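Local coordinates for prephenate dehydrogenase (Aquifex aeolicus, PDB 2G5C), which probably catalyses the NAD-dependent oxidative decarboxylation of prephenate to 3-(4-hydroxyphenyl)pyruvate, a step of tyrosine biosynthesis, at residues K140-P145 with E174-V179; T93-V98 with R159-V164; S70-F75 with G100-D105. All blocks are in the same frame, centred on the assembly; numbering follows the deposited sequence.

Interaction 1 of 3, residues K140-P145 with E174-V179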
loop_
_atom_site.group_PDB
_atom_site.type_symbol
_atom_site.label_atom_id
_atom_site.label_comp_id
_atom_site.label_asym_id
_atom_site.label_seq_id
_atom_site.Cartn_x
_atom_site.Cartn_y
_atom_site.Cartn_z
ATOM N N LYS A 140 16.098 10.064 6.939
ATOM C CA LYS A 140 16.870 10.790 5.942
ATOM C C LYS A 140 16.426 12.246 5.891
ATOM O O LYS A 140 15.270 12.560 6.167
ATOM C CB LYS A 140 16.689 10.165 4.558
ATOM C CG LYS A 140 17.149 8.722 4.450
ATOM C CD LYS A 140 16.997 8.205 3.026
ATOM C CE LYS A 140 17.384 6.736 2.923
ATOM N NZ LYS A 140 17.276 6.212 1.530
ATOM N N VAL A 141 17.360 13.128 5.551
ATOM C CA VAL A 141 17.071 14.550 5.426
ATOM C C VAL A 141 17.721 15.049 4.144
ATOM O O VAL A 141 18.940 14.982 3.980
ATOM C CB VAL A 141 17.618 15.359 6.614
ATOM C CG1 VAL A 141 17.393 16.844 6.370
ATOM C CG2 VAL A 141 16.921 14.934 7.895
ATOM N N ILE A 142 16.894 15.544 3.232
ATOM C CA ILE A 142 17.382 16.036 1.957
ATOM C C ILE A 142 17.520 17.553 1.936
ATOM O O ILE A 142 16.534 18.280 2.086
ATOM C CB ILE A 142 16.433 15.639 0.807
ATOM C CG1 ILE A 142 16.019 14.170 0.940
ATOM C CG2 ILE A 142 17.113 15.885 -0.530
ATOM C CD1 ILE A 142 17.160 13.189 0.838
ATOM N N LEU A 143 18.748 18.027 1.759
ATOM C CA LEU A 143 18.997 19.456 1.669
ATOM C C LEU A 143 19.223 19.705 0.187
ATOM O O LEU A 143 19.854 18.893 -0.494
ATOM C CB LEU A 143 20.232 19.854 2.485
ATOM C CG LEU A 143 20.127 19.591 3.994
ATOM C CD1 LEU A 143 21.253 20.314 4.719
ATOM C CD2 LEU A 143 18.774 20.078 4.512
ATOM N N THR A 144 18.683 20.806 -0.319
ATOM C CA THR A 144 18.818 21.122 -1.732
ATOM C C THR A 144 19.598 22.410 -1.972
ATOM O O THR A 144 19.027 23.454 -2.289
ATOM C CB THR A 144 17.434 21.228 -2.410
ATOM O OG1 THR A 144 16.675 22.276 -1.802
ATOM C CG2 THR A 144 16.672 19.917 -2.262
ATOM N N PRO A 145 20.925 22.349 -1.816
ATOM C CA PRO A 145 21.739 23.544 -2.035
ATOM C C PRO A 145 21.873 23.847 -3.525
ATOM O O PRO A 145 21.750 22.955 -4.369
ATOM C CB PRO A 145 23.069 23.169 -1.396
ATOM C CG PRO A 145 23.159 21.706 -1.689
ATOM C CD PRO A 145 21.757 21.221 -1.362
ATOM N N GLU A 174 15.513 20.454 -8.387
ATOM C CA GLU A 174 14.773 19.763 -9.433
ATOM C C GLU A 174 14.838 18.245 -9.340
ATOM O O GLU A 174 13.848 17.567 -9.613
ATOM C CB GLU A 174 15.236 20.230 -10.819
ATOM C CG GLU A 174 16.718 20.569 -10.930
ATOM C CD GLU A 174 17.083 21.866 -10.218
ATOM O OE1 GLU A 174 16.492 22.921 -10.545
ATOM O OE2 GLU A 174 17.961 21.831 -9.330
ATOM N N LEU A 175 15.988 17.703 -8.955
ATOM C CA LEU A 175 16.110 16.258 -8.834
ATOM C C LEU A 175 15.232 15.773 -7.689
ATOM O O LEU A 175 14.605 14.723 -7.784
ATOM C CB LEU A 175 17.559 15.839 -8.589
ATOM C CG LEU A 175 17.788 14.325 -8.491
ATOM C CD1 LEU A 175 17.253 13.626 -9.740
ATOM C CD2 LEU A 175 19.277 14.044 -8.311
ATOM N N HIS A 176 15.183 16.544 -6.605
ATOM C CA HIS A 176 14.351 16.167 -5.463
ATOM C C HIS A 176 12.896 16.026 -5.885
ATOM O O HIS A 176 12.257 15.022 -5.593
ATOM C CB HIS A 176 14.468 17.208 -4.345
ATOM C CG HIS A 176 13.487 17.017 -3.226
ATOM N ND1 HIS A 176 12.162 17.386 -3.324
ATOM C CD2 HIS A 176 13.642 16.504 -1.982
ATOM C CE1 HIS A 176 11.543 17.111 -2.190
ATOM N NE2 HIS A 176 12.418 16.574 -1.359
ATOM N N ASP A 177 12.375 17.025 -6.587
ATOM C CA ASP A 177 10.984 16.979 -7.015
ATOM C C ASP A 177 10.694 15.903 -8.045
ATOM O O ASP A 177 9.565 15.428 -8.157
ATOM C CB ASP A 177 10.549 18.344 -7.539
ATOM C CG ASP A 177 10.284 19.330 -6.418
ATOM O OD1 ASP A 177 10.720 19.059 -5.276
ATOM O OD2 ASP A 177 9.652 20.374 -6.679
ATOM N N TYR A 178 11.707 15.520 -8.809
ATOM C CA TYR A 178 11.507 14.475 -9.795
ATOM C C TYR A 178 11.399 13.148 -9.056
ATOM O O TYR A 178 10.439 12.397 -9.234
ATOM C CB TYR A 178 12.685 14.404 -10.770
ATOM C CG TYR A 178 12.576 13.233 -11.722
ATOM C CD1 TYR A 178 11.661 13.247 -12.773
ATOM C CD2 TYR A 178 13.360 12.094 -11.546
ATOM C CE1 TYR A 178 11.528 12.149 -13.624
ATOM C CE2 TYR A 178 13.235 10.996 -12.389
ATOM C CZ TYR A 178 12.319 11.030 -13.422
ATOM O OH TYR A 178 12.184 9.943 -14.249
ATOM N N VAL A 179 12.400 12.868 -8.230
ATOM C CA VAL A 179 12.442 11.629 -7.474
ATOM C C VAL A 179 11.194 11.406 -6.619
ATOM O O VAL A 179 10.544 10.367 -6.709
ATOM C CB VAL A 179 13.700 11.581 -6.577
ATOM C CG1 VAL A 179 13.677 10.325 -5.697
ATOM C CG2 VAL A 179 14.945 11.580 -7.446
#
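A first torsion of 171° swings the His176 imidazole away from its own backbone N and out from helix 173-201, toward Ile142 of strand 140-143 and Thr144. Ile142 answers with its CG2 branch, which the first torsion (chi1 -45°) sets beside the carbonyl carbon, while the longer CG1 arm leads away from the helix. The methyl arrives at the edge of the imidazole, close to the ring plane, with Ile142 CG2 3.8 Å from His176 CD2. Two residues further on, Thr144 CG2 rests 4.1 Å from His176 CB, so that the root of the histidine and its CD2 corner are both held by aliphatic carbon.

Both ring nitrogens have polar partners. His176 ND1 donates to Asp177 OD1 at 2.9 Å with an N-H...O angle of 161°, and the carboxylate oxygen lies nearly in the ring plane. That oxygen also accepts the backbone amide of Lys99, and His176 NE2 is hydrogen-bonded to His118 ND1. The contact thus joins the far part of the nucleotide-binding sheet to the first turns of the long helix that follows it, and the His176 side chain lies about 9 Å from the bound NAD. With both nitrogens engaged and apolar atoms against the CD2 corner, the arrangement implies a fixed rotation for the imidazole.

Interaction 2 of 3, residues T93-V98 with R159-V164. With NAD (nicotinamide-adenine-dinucleotide), chain E.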
loop_
_atom_site.group_PDB
_atom_site.type_symbol
_atom_site.label_atom_id
_atom_site.label_comp_id
_atom_site.label_asym_id
_atom_site.label_seq_id
_atom_site.Cartn_x
_atom_site.Cartn_y
_atom_site.Cartn_z
ATOM N N THR A 93 15.641 27.955 6.988
ATOM C CA THR A 93 15.555 26.669 6.299
ATOM C C THR A 93 14.125 26.142 6.460
ATOM O O THR A 93 13.349 26.700 7.231
ATOM C CB THR A 93 16.613 25.674 6.872
ATOM O OG1 THR A 93 16.690 24.508 6.042
ATOM C CG2 THR A 93 16.268 25.277 8.297
ATOM N N ASP A 94 13.760 25.089 5.733
ATOM C CA ASP A 94 12.393 24.577 5.830
ATOM C C ASP A 94 12.257 23.058 5.969
ATOM O O ASP A 94 13.244 22.323 6.066
ATOM C CB ASP A 94 11.579 25.049 4.615
ATOM C CG ASP A 94 11.966 24.320 3.319
ATOM O OD1 ASP A 94 13.176 24.270 2.987
ATOM O OD2 ASP A 94 11.057 23.804 2.628
ATOM N N GLN A 95 11.006 22.609 5.987
ATOM C CA GLN A 95 10.664 21.195 6.100
ATOM C C GLN A 95 9.705 20.807 4.981
ATOM O O GLN A 95 9.265 19.660 4.906
ATOM C CB GLN A 95 9.986 20.917 7.447
ATOM C CG GLN A 95 10.918 20.972 8.637
ATOM C CD GLN A 95 10.289 20.396 9.893
ATOM O OE1 GLN A 95 9.622 21.099 10.654
ATOM N NE2 GLN A 95 10.493 19.102 10.108
ATOM N N GLY A 96 9.379 21.767 4.121
ATOM C CA GLY A 96 8.459 21.517 3.021
ATOM C C GLY A 96 8.698 20.202 2.297
ATOM O O GLY A 96 9.843 19.778 2.144
ATOM N N SER A 97 7.615 19.564 1.857
ATOM C CA SER A 97 7.683 18.286 1.151
ATOM C C SER A 97 8.163 18.471 -0.278
ATOM O O SER A 97 8.636 17.527 -0.911
ATOM C CB SER A 97 6.305 17.613 1.126
ATOM O OG SER A 97 5.861 17.287 2.429
ATOM N N VAL A 98 8.012 19.685 -0.793
ATOM C CA VAL A 98 8.443 19.992 -2.149
ATOM C C VAL A 98 9.562 21.029 -2.130
ATOM O O VAL A 98 9.651 21.856 -1.226
ATOM C CB VAL A 98 7.274 20.532 -3.018
ATOM C CG1 VAL A 98 6.154 19.501 -3.091
ATOM C CG2 VAL A 98 6.757 21.840 -2.445
ATOM N N ARG A 159 24.623 20.122 10.096
ATOM C CA ARG A 159 25.010 19.668 11.426
ATOM C C ARG A 159 23.828 19.599 12.385
ATOM O O ARG A 159 23.746 18.690 13.208
ATOM C CB ARG A 159 26.086 20.586 12.017
ATOM C CG ARG A 159 27.424 20.535 11.296
ATOM C CD ARG A 159 28.506 21.245 12.112
ATOM N NE ARG A 159 29.801 21.269 11.435
ATOM C CZ ARG A 159 30.049 21.944 10.316
ATOM N NH1 ARG A 159 29.087 22.654 9.743
ATOM N NH2 ARG A 159 31.260 21.912 9.769
ATOM N N VAL A 160 22.918 20.566 12.281
ATOM C CA VAL A 160 21.746 20.610 13.149
ATOM C C VAL A 160 20.879 19.370 12.952
ATOM O O VAL A 160 20.499 18.704 13.916
ATOM C CB VAL A 160 20.886 21.860 12.870
ATOM C CG1 VAL A 160 19.682 21.883 13.802
ATOM C CG2 VAL A 160 21.724 23.115 13.051
ATOM N N TRP A 161 20.562 19.066 11.698
ATOM C CA TRP A 161 19.751 17.895 11.392
ATOM C C TRP A 161 20.415 16.631 11.925
ATOM O O TRP A 161 19.755 15.760 12.487
ATOM C CB TRP A 161 19.548 17.782 9.884
ATOM C CG TRP A 161 18.451 18.658 9.362
ATOM C CD1 TRP A 161 18.555 19.611 8.393
ATOM C CD2 TRP A 161 17.065 18.606 9.727
ATOM N NE1 TRP A 161 17.320 20.151 8.125
ATOM C CE2 TRP A 161 16.388 19.551 8.929
ATOM C CE3 TRP A 161 16.330 17.849 10.651
ATOM C CZ2 TRP A 161 15.005 19.762 9.024
ATOM C CZ3 TRP A 161 14.958 18.058 10.746
ATOM C CH2 TRP A 161 14.311 19.007 9.936
ATOM N N GLU A 162 21.728 16.538 11.750
ATOM C CA GLU A 162 22.474 15.382 12.229
ATOM C C GLU A 162 22.403 15.311 13.752
ATOM O O GLU A 162 22.412 14.226 14.329
ATOM C CB GLU A 162 23.938 15.469 11.780
ATOM C CG GLU A 162 24.112 15.595 10.275
ATOM C CD GLU A 162 25.566 15.581 9.843
ATOM O OE1 GLU A 162 26.330 16.482 10.250
ATOM O OE2 GLU A 162 25.945 14.665 9.088
ATOM N N ASP A 163 22.330 16.472 14.396
ATOM C CA ASP A 163 22.254 16.531 15.852
ATOM C C ASP A 163 20.933 15.984 16.366
ATOM O O ASP A 163 20.812 15.628 17.537
ATOM C CB ASP A 163 22.453 17.966 16.342
ATOM C CG ASP A 163 23.912 18.394 16.318
ATOM O OD1 ASP A 163 24.733 17.730 16.988
ATOM O OD2 ASP A 163 24.240 19.388 15.633
ATOM N N VAL A 164 19.936 15.929 15.492
ATOM C CA VAL A 164 18.639 15.395 15.875
ATOM C C VAL A 164 18.460 14.019 15.236
ATOM O O VAL A 164 17.343 13.584 14.969
ATOM C CB VAL A 164 17.489 16.335 15.450
ATOM C CG1 VAL A 164 17.646 17.686 16.137
ATOM C CG2 VAL A 164 17.470 16.501 13.940
HETATM P PA NAD E . 0.283 20.625 10.800
HETATM O O1A NAD E . 0.450 19.722 11.949
HETATM O O2A NAD E . -1.128 20.790 10.277
HETATM O O5B NAD E . 0.913 22.023 11.232
HETATM C C5B NAD E . 0.894 23.102 10.343
HETATM C C4B NAD E . 0.878 24.394 11.139
HETATM O O4B NAD E . 0.820 25.411 10.172
HETATM C C3B NAD E . -0.392 24.562 12.004
HETATM O O3B NAD E . -0.087 24.703 13.386
HETATM C C2B NAD E . -1.078 25.778 11.376
HETATM O O2B NAD E . -1.844 26.580 12.250
HETATM C C1B NAD E . 0.127 26.463 10.776
HETATM N N9A NAD E . -0.070 27.495 9.743
HETATM C C8A NAD E . -0.930 27.504 8.669
HETATM N N7A NAD E . -0.760 28.653 7.993
HETATM C C5A NAD E . 0.195 29.383 8.612
HETATM C C6A NAD E . 0.785 30.633 8.375
HETATM N N6A NAD E . 0.419 31.374 7.344
HETATM N N1A NAD E . 1.776 31.105 9.238
HETATM C C2A NAD E . 2.183 30.346 10.336
HETATM N N3A NAD E . 1.605 29.107 10.578
HETATM C C4A NAD E . 0.632 28.649 9.723
HETATM O O3 NAD E . 1.226 20.175 9.541
HETATM P PN NAD E . 2.588 19.329 9.636
HETATM O O1N NAD E . 3.285 19.702 10.882
HETATM O O2N NAD E . 2.240 17.890 9.480
HETATM O O5D NAD E . 3.492 19.719 8.356
HETATM C C5D NAD E . 3.999 21.028 8.182
HETATM C C4D NAD E . 4.935 21.147 6.958
HETATM O O4D NAD E . 5.840 20.054 6.934
HETATM C C3D NAD E . 4.305 21.201 5.559
HETATM O O3D NAD E . 4.875 22.302 4.847
HETATM C C2D NAD E . 4.644 19.876 4.894
HETATM O O2D NAD E . 4.847 19.994 3.488
HETATM C C1D NAD E . 5.879 19.424 5.670
HETATM N N1N NAD E . 6.036 17.952 5.889
HETATM C C2N NAD E . 4.975 17.252 6.459
HETATM C C3N NAD E . 5.087 15.873 6.677
HETATM C C7N NAD E . 3.935 15.135 7.294
HETATM O O7N NAD E . 4.077 13.789 7.494
HETATM N N7N NAD E . 2.802 15.715 7.650
HETATM C C4N NAD E . 6.292 15.212 6.310
HETATM C C5N NAD E . 7.362 15.933 5.732
HETATM C C6N NAD E . 7.218 17.316 5.525
HETATM O O HOH W 1 16.075 21.954 6.382
#
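The loop that follows strand 91-94 lines the nicotinamide end of the NAD pocket, and its Gln95 touches Trp161 of helix 151-163 behind that pocket. The meeting is at the indole edge: Gln95 NE2 lies close to the ring plane, 3.8 Å from Trp161 CH2, with the amide turned 50° from the indole. Gln95 CG lies beside the backbone N (chi1 -72°) and the chain runs extended beyond it, which carries the amide to the indole edge although CB does not point there. Polar satisfaction of this amide comes from elsewhere, NE2 from Tyr136 OH and OE1 from Ser69 OG. A water accepts from Trp161 NE1 at 2.8 Å and donates to Thr93 OG1 at 2.6 Å and to Asp94 O at 2.9 Å, so the buried N-H is satisfied. On the cofactor side, Ser97 N donates to NAD O2D at 3.2 Å, and Ser97 OG shares a hydrogen bond with the same ribose hydroxyl. Around the indole, Phe16 of helix 11-22 and Tyr136 make edge-to-face contacts, while Met67 of strand 65-68 and Pro119 of strand 114-120 pack beside it, placing helix 151-163 against the central strands.

Interaction 3 of 3, residues S70-F75 with G100-D105; sequences SPVRTF and GKLVYD. With NAD (nicotinamide-adenine-dinucleotide), chain E.
One face of the Phe75 ring is covered by its own helical turn, Val72 CA standing 3.6 Å above the plane and offset toward the rim, while Thr74 OG1 lies in plane at the ring edge. Leu102 of helix 101-110 approaches the ring obliquely, its CD2 methyl 3.9 Å from Phe75 CD2, and the two side chains cross at about a right angle. The same methyl also meets Val72, with Leu102 CD2 3.7 Å from Val72 CG1. Leu102 is extended toward helix 72-85 by a first torsion that sets CG opposite the backbone N (chi1 172°), and its CD2 branch thereby touches both partners, whereas CD1 comes nearest to Phe75 CB. The contacts of Leu102 with Val72 and Phe75 are apolar.

The two helices belong to the Rossmann-type nucleotide-binding domain, and each is joined to strand 91-94, helix 72-85 leading into it and helix 101-110 following it. The segment 70-75 forms the loop and first helical turn after strand 65-68, where the cofactor lies. NAD O3D donates to Ser70 O at 2.5 Å, Pro71 CD packs 3.4 Å from C8A of the adenine, and Thr74 CG2 lies 3.5 Å from the adenine amino nitrogen N6A. Val72 is shared between the two sides: CG1 faces Leu102, and CG2 is turned to the hydroxyls O3D and O2D of the nicotinamide ribose.

A short relay secures this turn. Ser70 OG donates to Thr74 OG1, which in turn donates to Pro71 O at 2.6 Å, in the carbonyl plane; Pro71 O also accepts Thr74 N and is therefore gripped twice. Beyond the apolar contact, Asp105 forms a salt bridge with Arg76, a second link between the helices, and Arg73 pairs with Asp232 and with Glu264 of the second subunit.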
loop_
_atom_site.group_PDB
_atom_site.type_symbol
_atom_site.label_atom_id
_atom_site.label_comp_id
_atom_site.label_asym_id
_atom_site.label_seq_id
_atom_site.Cartn_x
_atom_site.Cartn_y
_atom_site.Cartn_z
ATOM N N SER A 70 5.271 25.437 8.235
ATOM C CA SER A 70 3.871 25.692 7.939
ATOM C C SER A 70 3.606 25.130 6.540
ATOM O O SER A 70 4.500 24.555 5.922
ATOM C CB SER A 70 3.603 27.202 7.967
ATOM O OG SER A 70 4.501 27.897 7.112
ATOM N N PRO A 71 2.373 25.259 6.035
ATOM C CA PRO A 71 2.112 24.728 4.693
ATOM C C PRO A 71 2.994 25.408 3.643
ATOM O O PRO A 71 3.218 26.622 3.696
ATOM C CB PRO A 71 0.628 25.017 4.501
ATOM C CG PRO A 71 0.089 24.831 5.895
ATOM C CD PRO A 71 1.114 25.574 6.731
ATOM N N VAL A 72 3.508 24.633 2.693
ATOM C CA VAL A 72 4.368 25.201 1.660
ATOM C C VAL A 72 3.720 26.401 0.969
ATOM O O VAL A 72 4.410 27.326 0.543
ATOM C CB VAL A 72 4.751 24.135 0.598
ATOM C CG1 VAL A 72 5.384 24.804 -0.615
ATOM C CG2 VAL A 72 5.733 23.144 1.203
ATOM N N ARG A 73 2.396 26.386 0.858
ATOM C CA ARG A 73 1.676 27.490 0.228
ATOM C C ARG A 73 1.921 28.806 0.957
ATOM O O ARG A 73 1.758 29.875 0.377
ATOM C CB ARG A 73 0.170 27.214 0.221
ATOM C CG ARG A 73 -0.321 26.291 -0.882
ATOM C CD ARG A 73 -0.277 26.964 -2.256
ATOM N NE ARG A 73 -0.943 26.158 -3.279
ATOM C CZ ARG A 73 -2.255 25.944 -3.329
ATOM N NH1 ARG A 73 -3.059 26.478 -2.419
ATOM N NH2 ARG A 73 -2.770 25.189 -4.292
ATOM N N THR A 74 2.310 28.729 2.224
ATOM C CA THR A 74 2.539 29.933 3.026
ATOM C C THR A 74 3.975 30.439 3.040
ATOM O O THR A 74 4.244 31.549 3.506
ATOM C CB THR A 74 2.110 29.714 4.494
ATOM O OG1 THR A 74 2.972 28.750 5.115
ATOM C CG2 THR A 74 0.675 29.225 4.561
ATOM N N PHE A 75 4.895 29.628 2.535
ATOM C CA PHE A 75 6.304 29.993 2.520
ATOM C C PHE A 75 6.616 31.315 1.823
ATOM O O PHE A 75 7.284 32.174 2.396
ATOM C CB PHE A 75 7.125 28.867 1.883
ATOM C CG PHE A 75 7.271 27.643 2.757
ATOM C CD1 PHE A 75 6.366 27.385 3.787
ATOM C CD2 PHE A 75 8.303 26.737 2.530
ATOM C CE1 PHE A 75 6.486 26.242 4.579
ATOM C CE2 PHE A 75 8.435 25.592 3.312
ATOM C CZ PHE A 75 7.525 25.341 4.341
ATOM N N GLY A 100 12.184 22.095 -5.597
ATOM C CA GLY A 100 12.064 22.622 -6.944
ATOM C C GLY A 100 12.055 24.134 -7.009
ATOM O O GLY A 100 12.888 24.793 -6.387
ATOM N N LYS A 101 11.102 24.681 -7.758
ATOM C CA LYS A 101 10.983 26.125 -7.929
ATOM C C LYS A 101 10.892 26.899 -6.617
ATOM O O LYS A 101 11.347 28.043 -6.529
ATOM C CB LYS A 101 9.767 26.454 -8.796
ATOM C CG LYS A 101 9.665 27.924 -9.160
ATOM C CD LYS A 101 8.553 28.177 -10.163
ATOM C CE LYS A 101 8.602 29.611 -10.672
ATOM N NZ LYS A 101 9.905 29.918 -11.339
ATOM N N LEU A 102 10.304 26.276 -5.602
ATOM C CA LEU A 102 10.155 26.914 -4.301
ATOM C C LEU A 102 11.491 27.358 -3.722
ATOM O O LEU A 102 11.581 28.396 -3.070
ATOM C CB LEU A 102 9.484 25.958 -3.318
ATOM C CG LEU A 102 9.433 26.442 -1.869
ATOM C CD1 LEU A 102 8.419 27.579 -1.741
ATOM C CD2 LEU A 102 9.055 25.285 -0.958
ATOM N N VAL A 103 12.530 26.563 -3.951
ATOM C CA VAL A 103 13.845 26.886 -3.427
ATOM C C VAL A 103 14.427 28.146 -4.054
ATOM O O VAL A 103 15.026 28.958 -3.357
ATOM C CB VAL A 103 14.836 25.722 -3.632
ATOM C CG1 VAL A 103 16.237 26.154 -3.235
ATOM C CG2 VAL A 103 14.408 24.527 -2.794
ATOM N N TYR A 104 14.249 28.307 -5.361
ATOM C CA TYR A 104 14.769 29.480 -6.053
ATOM C C TYR A 104 13.975 30.731 -5.703
ATOM O O TYR A 104 14.537 31.824 -5.612
ATOM C CB TYR A 104 14.758 29.253 -7.568
ATOM C CG TYR A 104 15.573 28.048 -7.990
ATOM C CD1 TYR A 104 16.943 27.983 -7.730
ATOM C CD2 TYR A 104 14.970 26.959 -8.615
ATOM C CE1 TYR A 104 17.690 26.861 -8.077
ATOM C CE2 TYR A 104 15.709 25.830 -8.967
ATOM C CZ TYR A 104 17.066 25.788 -8.693
ATOM O OH TYR A 104 17.796 24.666 -9.016
ATOM N N ASP A 105 12.669 30.579 -5.505
ATOM C CA ASP A 105 11.845 31.727 -5.152
ATOM C C ASP A 105 12.203 32.206 -3.750
ATOM O O ASP A 105 12.250 33.412 -3.492
ATOM C CB ASP A 105 10.352 31.385 -5.214
ATOM C CG ASP A 105 9.892 31.025 -6.611
ATOM O OD1 ASP A 105 10.463 31.562 -7.583
ATOM O OD2 ASP A 105 8.951 30.215 -6.740
HETATM P PA NAD E . 0.283 20.625 10.800
HETATM O O1A NAD E . 0.450 19.722 11.949
HETATM O O2A NAD E . -1.128 20.790 10.277
HETATM O O5B NAD E . 0.913 22.023 11.232
HETATM C C5B NAD E . 0.894 23.102 10.343
HETATM C C4B NAD E . 0.878 24.394 11.139
HETATM O O4B NAD E . 0.820 25.411 10.172
HETATM C C3B NAD E . -0.392 24.562 12.004
HETATM O O3B NAD E . -0.087 24.703 13.386
HETATM C C2B NAD E . -1.078 25.778 11.376
HETATM O O2B NAD E . -1.844 26.580 12.250
HETATM C C1B NAD E . 0.127 26.463 10.776
HETATM N N9A NAD E . -0.070 27.495 9.743
HETATM C C8A NAD E . -0.930 27.504 8.669
HETATM N N7A NAD E . -0.760 28.653 7.993
HETATM C C5A NAD E . 0.195 29.383 8.612
HETATM C C6A NAD E . 0.785 30.633 8.375
HETATM N N6A NAD E . 0.419 31.374 7.344
HETATM N N1A NAD E . 1.776 31.105 9.238
HETATM C C2A NAD E . 2.183 30.346 10.336
HETATM N N3A NAD E . 1.605 29.107 10.578
HETATM C C4A NAD E . 0.632 28.649 9.723
HETATM O O3 NAD E . 1.226 20.175 9.541
HETATM P PN NAD E . 2.588 19.329 9.636
HETATM O O1N NAD E . 3.285 19.702 10.882
HETATM O O2N NAD E . 2.240 17.890 9.480
HETATM O O5D NAD E . 3.492 19.719 8.356
HETATM C C5D NAD E . 3.999 21.028 8.182
HETATM C C4D NAD E . 4.935 21.147 6.958
HETATM O O4D NAD E . 5.840 20.054 6.934
HETATM C C3D NAD E . 4.305 21.201 5.559
HETATM O O3D NAD E . 4.875 22.302 4.847
HETATM C C2D NAD E . 4.644 19.876 4.894
HETATM O O2D NAD E . 4.847 19.994 3.488
HETATM C C1D NAD E . 5.879 19.424 5.670
HETATM N N1N NAD E . 6.036 17.952 5.889
HETATM C C2N NAD E . 4.975 17.252 6.459
HETATM C C3N NAD E . 5.087 15.873 6.677
HETATM C C7N NAD E . 3.935 15.135 7.294
HETATM O O7N NAD E . 4.077 13.789 7.494
HETATM N N7N NAD E . 2.802 15.715 7.650
HETATM C C4N NAD E . 6.292 15.212 6.310
HETATM C C5N NAD E . 7.362 15.933 5.732
HETATM C C6N NAD E . 7.218 17.316 5.525
#

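Overall arrangement
From the N terminus, segment 70-75 comes first, then 93-98, and interaction 3 closes a helix-strand-helix excursion, from the start of helix 72-85 through strand 91-94 to helix 101-110. Interaction 2 opens within that excursion and closes much later, at 159-164, so the two cross. Interaction 1 opens at strand 140-143, inside the span of interaction 2, and closes beyond it on helix 173-201; these cross as well, whereas interactions 3 and 1 stand in series. Direct contacts join all three: Val98 meets Val72, Val141 packs on Trp161, and Tyr104 lies within probable hydrogen-bonding distance of Glu174. Interactions 2 and 3 both touch NAD, and interaction 1 ties the sheet to the long helix.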